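Purine nucleoside phosphorylase (Thermus thermophilus, PDB 1ODK) probably catalyses, as a hexamer, the phosphate-dependent cleavage of purine nucleosides into free base and ribose 1-phosphate. Local coordinates at residues 26-31 / 219-224; 72-77 / 83-88; 197-202 / 226-231. One frame throughout, in Å; residues are numbered along the deposited sequence.

Contact 1: 26-31 / 219-224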
loop_
_atom_site.group_PDB
_atom_site.type_symbol
_atom_site.label_atom_id
_atom_site.label_comp_id
_atom_site.label_asym_id
_atom_site.label_seq_id
_atom_site.Cartn_x
_atom_site.Cartn_y
_atom_site.Cartn_z
ATOM N N ALA B 26 -26.222 -13.346 24.115
ATOM C CA ALA B 26 -25.940 -12.591 25.332
ATOM C C ALA B 26 -27.043 -12.873 26.351
ATOM O O ALA B 26 -26.770 -13.136 27.525
ATOM C CB ALA B 26 -25.885 -11.099 25.030
ATOM N N GLU B 27 -28.290 -12.812 25.893
ATOM C CA GLU B 27 -29.440 -13.060 26.759
ATOM C C GLU B 27 -29.385 -14.470 27.342
ATOM O O GLU B 27 -29.597 -14.666 28.539
ATOM C CB GLU B 27 -30.739 -12.882 25.972
ATOM C CG GLU B 27 -31.994 -13.202 26.765
ATOM C CD GLU B 27 -33.254 -12.996 25.951
ATOM O OE1 GLU B 27 -33.382 -13.622 24.877
ATOM O OE2 GLU B 27 -34.114 -12.203 26.385
ATOM N N TRP B 28 -29.096 -15.448 26.488
ATOM C CA TRP B 28 -29.010 -16.838 26.918
ATOM C C TRP B 28 -27.928 -17.028 27.981
ATOM O O TRP B 28 -28.126 -17.744 28.965
ATOM C CB TRP B 28 -28.709 -17.745 25.724
ATOM C CG TRP B 28 -28.513 -19.167 26.112
ATOM C CD1 TRP B 28 -29.481 -20.084 26.394
ATOM C CD2 TRP B 28 -27.257 -19.832 26.308
ATOM N NE1 TRP B 28 -28.906 -21.283 26.755
ATOM C CE2 TRP B 28 -27.542 -21.153 26.710
ATOM C CE3 TRP B 28 -25.918 -19.435 26.184
ATOM C CZ2 TRP B 28 -26.537 -22.086 26.990
ATOM C CZ3 TRP B 28 -24.918 -20.363 26.461
ATOM C CH2 TRP B 28 -25.235 -21.673 26.859
ATOM N N ILE B 29 -26.782 -16.386 27.775
ATOM C CA ILE B 29 -25.675 -16.489 28.718
ATOM C C ILE B 29 -26.062 -15.908 30.076
ATOM O O ILE B 29 -25.847 -16.529 31.115
ATOM C CB ILE B 29 -24.425 -15.723 28.214
ATOM C CG1 ILE B 29 -23.870 -16.383 26.950
ATOM C CG2 ILE B 29 -23.360 -15.690 29.301
ATOM C CD1 ILE B 29 -22.765 -15.568 26.299
ATOM N N ALA B 30 -26.624 -14.707 30.060
ATOM C CA ALA B 30 -27.018 -14.043 31.291
ATOM C C ALA B 30 -28.021 -14.865 32.095
ATOM O O ALA B 30 -27.836 -15.092 33.289
ATOM C CB ALA B 30 -27.597 -12.669 30.976
ATOM N N LYS B 31 -29.081 -15.315 31.433
ATOM C CA LYS B 31 -30.120 -16.094 32.094
ATOM C C LYS B 31 -29.678 -17.489 32.523
ATOM O O LYS B 31 -30.120 -17.995 33.557
ATOM C CB LYS B 31 -31.344 -16.199 31.178
ATOM C CG LYS B 31 -32.109 -14.888 31.049
ATOM C CD LYS B 31 -33.215 -14.962 30.008
ATOM C CE LYS B 31 -34.206 -13.816 30.189
ATOM N NZ LYS B 31 -33.520 -12.495 30.284
ATOM N N GLU B 219 -23.910 -26.712 21.808
ATOM C CA GLU B 219 -23.058 -27.341 22.813
ATOM C C GLU B 219 -21.676 -26.683 22.790
ATOM O O GLU B 219 -21.054 -26.479 23.837
ATOM C CB GLU B 219 -22.939 -28.846 22.554
ATOM C CG GLU B 219 -21.869 -29.548 23.387
ATOM C CD GLU B 219 -22.098 -29.444 24.885
ATOM O OE1 GLU B 219 -21.189 -29.840 25.647
ATOM O OE2 GLU B 219 -23.179 -28.977 25.310
ATOM N N GLY B 220 -21.202 -26.347 21.592
ATOM C CA GLY B 220 -19.910 -25.696 21.470
ATOM C C GLY B 220 -19.972 -24.344 22.154
ATOM O O GLY B 220 -19.040 -23.931 22.843
ATOM N N VAL B 221 -21.085 -23.649 21.961
ATOM C CA VAL B 221 -21.290 -22.346 22.579
ATOM C C VAL B 221 -21.312 -22.462 24.106
ATOM O O VAL B 221 -20.732 -21.635 24.816
ATOM C CB VAL B 221 -22.617 -21.717 22.107
ATOM C CG1 VAL B 221 -22.953 -20.493 22.961
ATOM C CG2 VAL B 221 -22.507 -21.333 20.627
ATOM N N ARG B 222 -21.986 -23.487 24.616
ATOM C CA ARG B 222 -22.059 -23.672 26.063
ATOM C C ARG B 222 -20.668 -23.906 26.650
ATOM O O ARG B 222 -20.317 -23.332 27.682
ATOM C CB ARG B 222 -22.958 -24.862 26.414
ATOM C CG ARG B 222 -23.220 -25.010 27.916
ATOM C CD ARG B 222 -23.759 -26.396 28.249
ATOM N NE ARG B 222 -22.762 -27.438 28.011
ATOM C CZ ARG B 222 -21.649 -27.594 28.726
ATOM N NH1 ARG B 222 -21.384 -26.778 29.737
ATOM N NH2 ARG B 222 -20.796 -28.562 28.424
ATOM N N ARG B 223 -19.881 -24.748 25.986
ATOM C CA ARG B 223 -18.531 -25.063 26.447
ATOM C C ARG B 223 -17.645 -23.824 26.459
ATOM O O ARG B 223 -16.898 -23.578 27.408
ATOM C CB ARG B 223 -17.902 -26.119 25.539
ATOM C CG ARG B 223 -18.641 -27.447 25.509
ATOM C CD ARG B 223 -18.055 -28.365 24.445
ATOM N NE ARG B 223 -18.641 -29.701 24.499
ATOM C CZ ARG B 223 -18.277 -30.707 23.714
ATOM N NH1 ARG B 223 -17.324 -30.530 22.807
ATOM N NH2 ARG B 223 -18.861 -31.892 23.839
ATOM N N MET B 224 -17.729 -23.049 25.384
ATOM C CA MET B 224 -16.942 -21.834 25.252
ATOM C C MET B 224 -17.256 -20.810 26.354
ATOM O O MET B 224 -16.349 -20.192 26.917
ATOM C CB MET B 224 -17.188 -21.249 23.856
ATOM C CG MET B 224 -17.132 -19.751 23.749
ATOM S SD MET B 224 -17.437 -19.292 22.044
ATOM C CE MET B 224 -19.216 -19.174 21.995
#
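Trp28 reaches across to helix 214-233 and sets the six-membered end of its indole against Val221 and Arg222. Its CG stands anti to the backbone N (chi1 176°), which carries the long indole out from helix 23-33 to the other helix. Atom CH2, on the ring's outer rim, meets the CA of Arg222 at 3.8 Å; this CA lies near the ring plane, so the indole abuts the backbone edge-on. The CB and CG of Arg222 follow on the same rim atom, CH2 to CB being 3.9 Å. Val221 comes in obliquely, its CG1 4.0 Å from Trp28 CZ3. A valine suits this buried place: it is apolar, and its CG1 is the branch that meets the ring. The contact joins the helix after strand 16-20 to the long C-terminal helix 214-233 of the phosphorylase-superfamily α/β fold, toward the outside of the subunit. Arg222 serves two roles: its aliphatic stem packs on the ring, while its guanidinium, bent off at chi3 (67°), turns back along its own helix. There it grips Glu219 side-on, with NE to OE2 and NH2 to OE1 both at 3.1 Å. Arg223 NE reaches the same OE1 from the same face of the carboxylate. Arg222 NH2 is also hydrogen-bonded to Tyr146, and NH1 forms a salt bridge with Glu226.

Contact 2: 72-77 / 83-88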
loop_
_atom_site.group_PDB
_atom_site.type_symbol
_atom_site.label_atom_id
_atom_site.label_comp_id
_atom_site.label_asym_id
_atom_site.label_seq_id
_atom_site.Cartn_x
_atom_site.Cartn_y
_atom_site.Cartn_z
ATOM N N ILE B 72 -16.620 0.053 18.728
ATOM C CA ILE B 72 -17.478 1.045 19.364
ATOM C C ILE B 72 -17.911 0.544 20.742
ATOM O O ILE B 72 -17.903 1.297 21.716
ATOM C CB ILE B 72 -18.736 1.307 18.513
ATOM C CG1 ILE B 72 -18.384 2.234 17.347
ATOM C CG2 ILE B 72 -19.859 1.887 19.387
ATOM C CD1 ILE B 72 -19.491 2.353 16.308
ATOM N N VAL B 73 -18.295 -0.729 20.813
ATOM C CA VAL B 73 -18.750 -1.318 22.070
ATOM C C VAL B 73 -17.615 -1.432 23.086
ATOM O O VAL B 73 -17.795 -1.119 24.267
ATOM C CB VAL B 73 -19.390 -2.709 21.828
ATOM C CG1 VAL B 73 -19.750 -3.370 23.163
ATOM C CG2 VAL B 73 -20.639 -2.555 20.979
ATOM N N VAL B 74 -16.445 -1.863 22.629
ATOM C CA VAL B 74 -15.286 -1.995 23.508
ATOM C C VAL B 74 -14.854 -0.626 24.051
ATOM O O VAL B 74 -14.634 -0.474 25.252
ATOM C CB VAL B 74 -14.099 -2.666 22.761
ATOM C CG1 VAL B 74 -12.834 -2.611 23.604
ATOM C CG2 VAL B 74 -14.444 -4.116 22.448
ATOM N N GLU B 75 -14.738 0.370 23.173
ATOM C CA GLU B 75 -14.341 1.714 23.595
ATOM C C GLU B 75 -15.284 2.239 24.682
ATOM O O GLU B 75 -14.848 2.811 25.683
ATOM C CB GLU B 75 -14.357 2.678 22.397
ATOM C CG GLU B 75 -13.244 2.436 21.372
ATOM C CD GLU B 75 -11.942 3.148 21.721
ATOM O OE1 GLU B 75 -11.636 3.304 22.922
ATOM O OE2 GLU B 75 -11.209 3.541 20.788
ATOM N N GLU B 76 -16.581 2.047 24.481
ATOM C CA GLU B 76 -17.555 2.521 25.450
ATOM C C GLU B 76 -17.552 1.688 26.733
ATOM O O GLU B 76 -17.706 2.235 27.825
ATOM C CB GLU B 76 -18.940 2.576 24.794
ATOM C CG GLU B 76 -19.007 3.675 23.722
ATOM C CD GLU B 76 -20.341 3.761 22.997
ATOM O OE1 GLU B 76 -21.313 3.100 23.419
ATOM O OE2 GLU B 76 -20.413 4.507 21.997
ATOM N N LEU B 77 -17.345 0.380 26.608
ATOM C CA LEU B 77 -17.292 -0.494 27.779
ATOM C C LEU B 77 -16.132 -0.106 28.697
ATOM O O LEU B 77 -16.264 -0.140 29.923
ATOM C CB LEU B 77 -17.136 -1.962 27.359
ATOM C CG LEU B 77 -18.400 -2.678 26.881
ATOM C CD1 LEU B 77 -18.056 -4.109 26.498
ATOM C CD2 LEU B 77 -19.455 -2.667 27.990
ATOM N N ARG B 83 -12.625 -3.906 32.599
ATOM C CA ARG B 83 -11.184 -4.110 32.749
ATOM C C ARG B 83 -10.702 -5.427 32.152
ATOM O O ARG B 83 -9.557 -5.536 31.711
ATOM C CB ARG B 83 -10.813 -4.052 34.233
ATOM C CG ARG B 83 -11.071 -2.690 34.852
ATOM C CD ARG B 83 -10.092 -1.657 34.308
ATOM N NE ARG B 83 -10.657 -0.310 34.279
ATOM C CZ ARG B 83 -11.193 0.312 35.326
ATOM N NH1 ARG B 83 -11.243 -0.289 36.509
ATOM N NH2 ARG B 83 -11.687 1.537 35.186
ATOM N N VAL B 84 -11.577 -6.426 32.156
ATOM C CA VAL B 84 -11.271 -7.740 31.605
ATOM C C VAL B 84 -12.390 -8.071 30.620
ATOM O O VAL B 84 -13.542 -8.243 31.015
ATOM C CB VAL B 84 -11.214 -8.810 32.720
ATOM C CG1 VAL B 84 -10.910 -10.170 32.126
ATOM C CG2 VAL B 84 -10.147 -8.431 33.748
ATOM N N LEU B 85 -12.052 -8.153 29.336
ATOM C CA LEU B 85 -13.057 -8.426 28.316
ATOM C C LEU B 85 -12.716 -9.641 27.473
ATOM O O LEU B 85 -11.680 -9.678 26.804
ATOM C CB LEU B 85 -13.231 -7.204 27.405
ATOM C CG LEU B 85 -13.532 -5.879 28.112
ATOM C CD1 LEU B 85 -12.234 -5.291 28.643
ATOM C CD2 LEU B 85 -14.176 -4.896 27.146
ATOM N N VAL B 86 -13.603 -10.630 27.498
ATOM C CA VAL B 86 -13.381 -11.853 26.744
ATOM C C VAL B 86 -14.438 -12.078 25.673
ATOM O O VAL B 86 -15.622 -12.259 25.971
ATOM C CB VAL B 86 -13.337 -13.087 27.686
ATOM C CG1 VAL B 86 -13.193 -14.376 26.876
ATOM C CG2 VAL B 86 -12.171 -12.944 28.663
ATOM N N ARG B 87 -14.004 -12.048 24.419
ATOM C CA ARG B 87 -14.916 -12.294 23.317
ATOM C C ARG B 87 -15.255 -13.777 23.277
ATOM O O ARG B 87 -14.384 -14.632 23.444
ATOM C CB ARG B 87 -14.288 -11.887 21.974
ATOM C CG ARG B 87 -15.037 -12.444 20.752
ATOM C CD ARG B 87 -14.553 -11.827 19.442
ATOM N NE ARG B 87 -14.837 -12.682 18.285
ATOM C CZ ARG B 87 -16.054 -13.010 17.862
ATOM N NH1 ARG B 87 -17.131 -12.552 18.494
ATOM N NH2 ARG B 87 -16.193 -13.810 16.813
ATOM N N VAL B 88 -16.534 -14.075 23.090
ATOM C CA VAL B 88 -16.990 -15.448 22.961
ATOM C C VAL B 88 -17.840 -15.425 21.705
ATOM O O VAL B 88 -18.826 -14.693 21.622
ATOM C CB VAL B 88 -17.841 -15.918 24.171
ATOM C CG1 VAL B 88 -16.947 -16.098 25.390
ATOM C CG2 VAL B 88 -18.957 -14.917 24.465
#
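Leu77 and Leu85 meet across the interface of a helix and the strand that follows it, within a β-α-β crossover: strand 56-61 leads into helix 67-79, which returns the chain to strand 84-93. The two strands run parallel with strand 16-20 lying between them, so the helix spans that middle strand, and Leu19 on it touches Val74, Leu77 and Leu85 alike. The two leucines slant across each other. Leu85 rises from the sheet toward the helix and presents its CD2 methyl, which does the touching on the strand side; its CG sits beside the backbone N and anti to the carbonyl carbon (chi1 -54°). Leu77 also points at its partner, and the CD2 methyl of Leu85 rests against one flank of Leu77, 4.0 Å from its CD1 and 4.2 Å from its CB. Leucine suits both places: unbranched at CB, each offers a terminal methyl to the other. Alternation turns Val84, Val86 and Val88 to the other face of the sheet; Arg87, on the face of Leu85, is engaged instead by salt bridges to Glu179 and Glu181. The contact is buried and wholly apolar. Glu75 and Glu76, on other sides of the helix, are buried but have polar partners: Arg192 and Tyr119 for Glu75, and His5, Val6 and Tyr160 of a second subunit for Glu76. One turn before Leu77, Val74 is set less directly at the strand and brushes the same methyl from further off, with its CG1 4.4 Å from Leu85 CD2.

Contact 3: 197-202 / 226-231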
loop_
_atom_site.group_PDB
_atom_site.type_symbol
_atom_site.label_atom_id
_atom_site.label_comp_id
_atom_site.label_asym_id
_atom_site.label_seq_id
_atom_site.Cartn_x
_atom_site.Cartn_y
_atom_site.Cartn_z
ATOM N N GLY B 197 -9.210 -11.061 25.650
ATOM C CA GLY B 197 -8.991 -12.429 25.239
ATOM C C GLY B 197 -10.140 -12.849 24.351
ATOM O O GLY B 197 -11.151 -12.148 24.254
ATOM N N ALA B 198 -9.987 -13.988 23.689
ATOM C CA ALA B 198 -11.035 -14.487 22.820
ATOM C C ALA B 198 -11.006 -15.999 22.708
ATOM O O ALA B 198 -9.948 -16.609 22.549
ATOM C CB ALA B 198 -10.909 -13.860 21.422
ATOM N N ILE B 199 -12.181 -16.602 22.821
ATOM C CA ILE B 199 -12.312 -18.035 22.660
ATOM C C ILE B 199 -13.469 -18.189 21.680
ATOM O O ILE B 199 -14.467 -17.467 21.766
ATOM C CB ILE B 199 -12.601 -18.747 23.995
ATOM C CG1 ILE B 199 -12.739 -20.252 23.746
ATOM C CG2 ILE B 199 -13.838 -18.157 24.656
ATOM C CD1 ILE B 199 -12.799 -21.075 25.014
ATOM N N LEU B 200 -13.323 -19.098 20.726
ATOM C CA LEU B 200 -14.358 -19.287 19.722
ATOM C C LEU B 200 -14.780 -20.736 19.583
ATOM O O LEU B 200 -14.033 -21.650 19.917
ATOM C CB LEU B 200 -13.857 -18.808 18.354
ATOM C CG LEU B 200 -13.304 -17.384 18.240
ATOM C CD1 LEU B 200 -12.671 -17.196 16.873
ATOM C CD2 LEU B 200 -14.427 -16.368 18.465
ATOM N N ALA B 201 -15.989 -20.926 19.075
ATOM C CA ALA B 201 -16.519 -22.255 18.819
ATOM C C ALA B 201 -16.684 -22.329 17.302
ATOM O O ALA B 201 -17.299 -21.448 16.703
ATOM C CB ALA B 201 -17.869 -22.429 19.507
ATOM N N VAL B 202 -16.115 -23.357 16.679
ATOM C CA VAL B 202 -16.235 -23.517 15.234
ATOM C C VAL B 202 -17.692 -23.829 14.885
ATOM O O VAL B 202 -18.261 -24.801 15.377
ATOM C CB VAL B 202 -15.334 -24.664 14.722
ATOM C CG1 VAL B 202 -15.523 -24.847 13.222
ATOM C CG2 VAL B 202 -13.884 -24.360 15.036
ATOM N N GLU B 226 -18.609 -21.425 29.369
ATOM C CA GLU B 226 -18.177 -21.960 30.656
ATOM C C GLU B 226 -16.677 -21.706 30.825
ATOM O O GLU B 226 -16.219 -21.310 31.901
ATOM C CB GLU B 226 -18.455 -23.463 30.728
ATOM C CG GLU B 226 -18.064 -24.098 32.056
ATOM C CD GLU B 226 -18.327 -25.593 32.094
ATOM O OE1 GLU B 226 -18.157 -26.196 33.176
ATOM O OE2 GLU B 226 -18.697 -26.167 31.047
ATOM N N VAL B 227 -15.911 -21.938 29.763
ATOM C CA VAL B 227 -14.469 -21.713 29.825
ATOM C C VAL B 227 -14.181 -20.239 30.090
ATOM O O VAL B 227 -13.367 -19.899 30.950
ATOM C CB VAL B 227 -13.768 -22.135 28.510
ATOM C CG1 VAL B 227 -12.326 -21.650 28.506
ATOM C CG2 VAL B 227 -13.796 -23.654 28.370
ATOM N N ALA B 228 -14.861 -19.364 29.356
ATOM C CA ALA B 228 -14.656 -17.928 29.512
ATOM C C ALA B 228 -15.016 -17.423 30.911
ATOM O O ALA B 228 -14.274 -16.639 31.497
ATOM C CB ALA B 228 -15.456 -17.167 28.454
ATOM N N LEU B 229 -16.151 -17.866 31.442
ATOM C CA LEU B 229 -16.578 -17.431 32.773
ATOM C C LEU B 229 -15.556 -17.858 33.817
ATOM O O LEU B 229 -15.153 -17.065 34.671
ATOM C CB LEU B 229 -17.960 -18.015 33.106
ATOM C CG LEU B 229 -19.129 -17.374 32.345
ATOM C CD1 LEU B 229 -20.380 -18.216 32.500
ATOM C CD2 LEU B 229 -19.364 -15.962 32.863
ATOM N N GLU B 230 -15.135 -19.115 33.740
ATOM C CA GLU B 230 -14.143 -19.639 34.667
ATOM C C GLU B 230 -12.832 -18.865 34.550
ATOM O O GLU B 230 -12.176 -18.567 35.551
ATOM C CB GLU B 230 -13.900 -21.120 34.380
ATOM C CG GLU B 230 -15.066 -22.004 34.769
ATOM C CD GLU B 230 -15.328 -21.965 36.262
ATOM O OE1 GLU B 230 -16.453 -21.613 36.669
ATOM O OE2 GLU B 230 -14.399 -22.284 37.031
ATOM N N ALA B 231 -12.464 -18.531 33.319
ATOM C CA ALA B 231 -11.231 -17.801 33.054
ATOM C C ALA B 231 -11.204 -16.378 33.614
ATOM O O ALA B 231 -10.208 -15.967 34.215
ATOM C CB ALA B 231 -10.963 -17.772 31.542
#
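Val227 is the first residue of 226-231 to meet the strand, and it does so with CG1, which lies 3.6 Å from the CD1 of Ile199. The two side chains cross at about a right angle, and CD1 also comes within 3.8 Å of Val227 CB, so the isoleucine tip sits over the CB-CG1 bond of the valine. Ile199 reaches this far because its chain is fully extended, with CG1 anti to the backbone N (chi1 180°) and CD1 anti again (chi2 171°). Leu144 of helix 131-144 also packs on Val227. Next comes Ala228, which faces the strand with a single methyl; its CB is 4.2 Å from Ile199 CG2. A small residue suits this point, where the backbones approach to 7.2 Å between the CA atoms of Ile199 and Ala228. Leu229 turns aside to Leu18 on strand 16-20, Glu230 forms a salt bridge with Lys54 and a hydrogen bond with Tyr53, and Ala231 packs on Leu137. This is α/β packing: the C-terminal helix 214-233 lies on one face of the central sheet in the α/β fold of the phosphorylase superfamily.

How the contacts relate
From the N terminus, strand 16-20 leads into helix 23-33, where contact 1 opens a loop that closes only at helix 214-233, 188 residues on. Contact 2 is nested inside it, a short closure between helix 67-79 and strand 84-93. Contact 3 opens later, on strand 195-205, and ends beyond 219-224, so it crosses contact 1 while following contact 2 in series. Strands 84-93 and 195-205 are parallel neighbours, and Arg87 probably bonds through its backbone to Gly197 and Ile199, joining contacts 2 and 3. Helix 214-233 serves contacts 1 and 3; Met224 packs its sulfur on both strands, and Ala228 touches Val88.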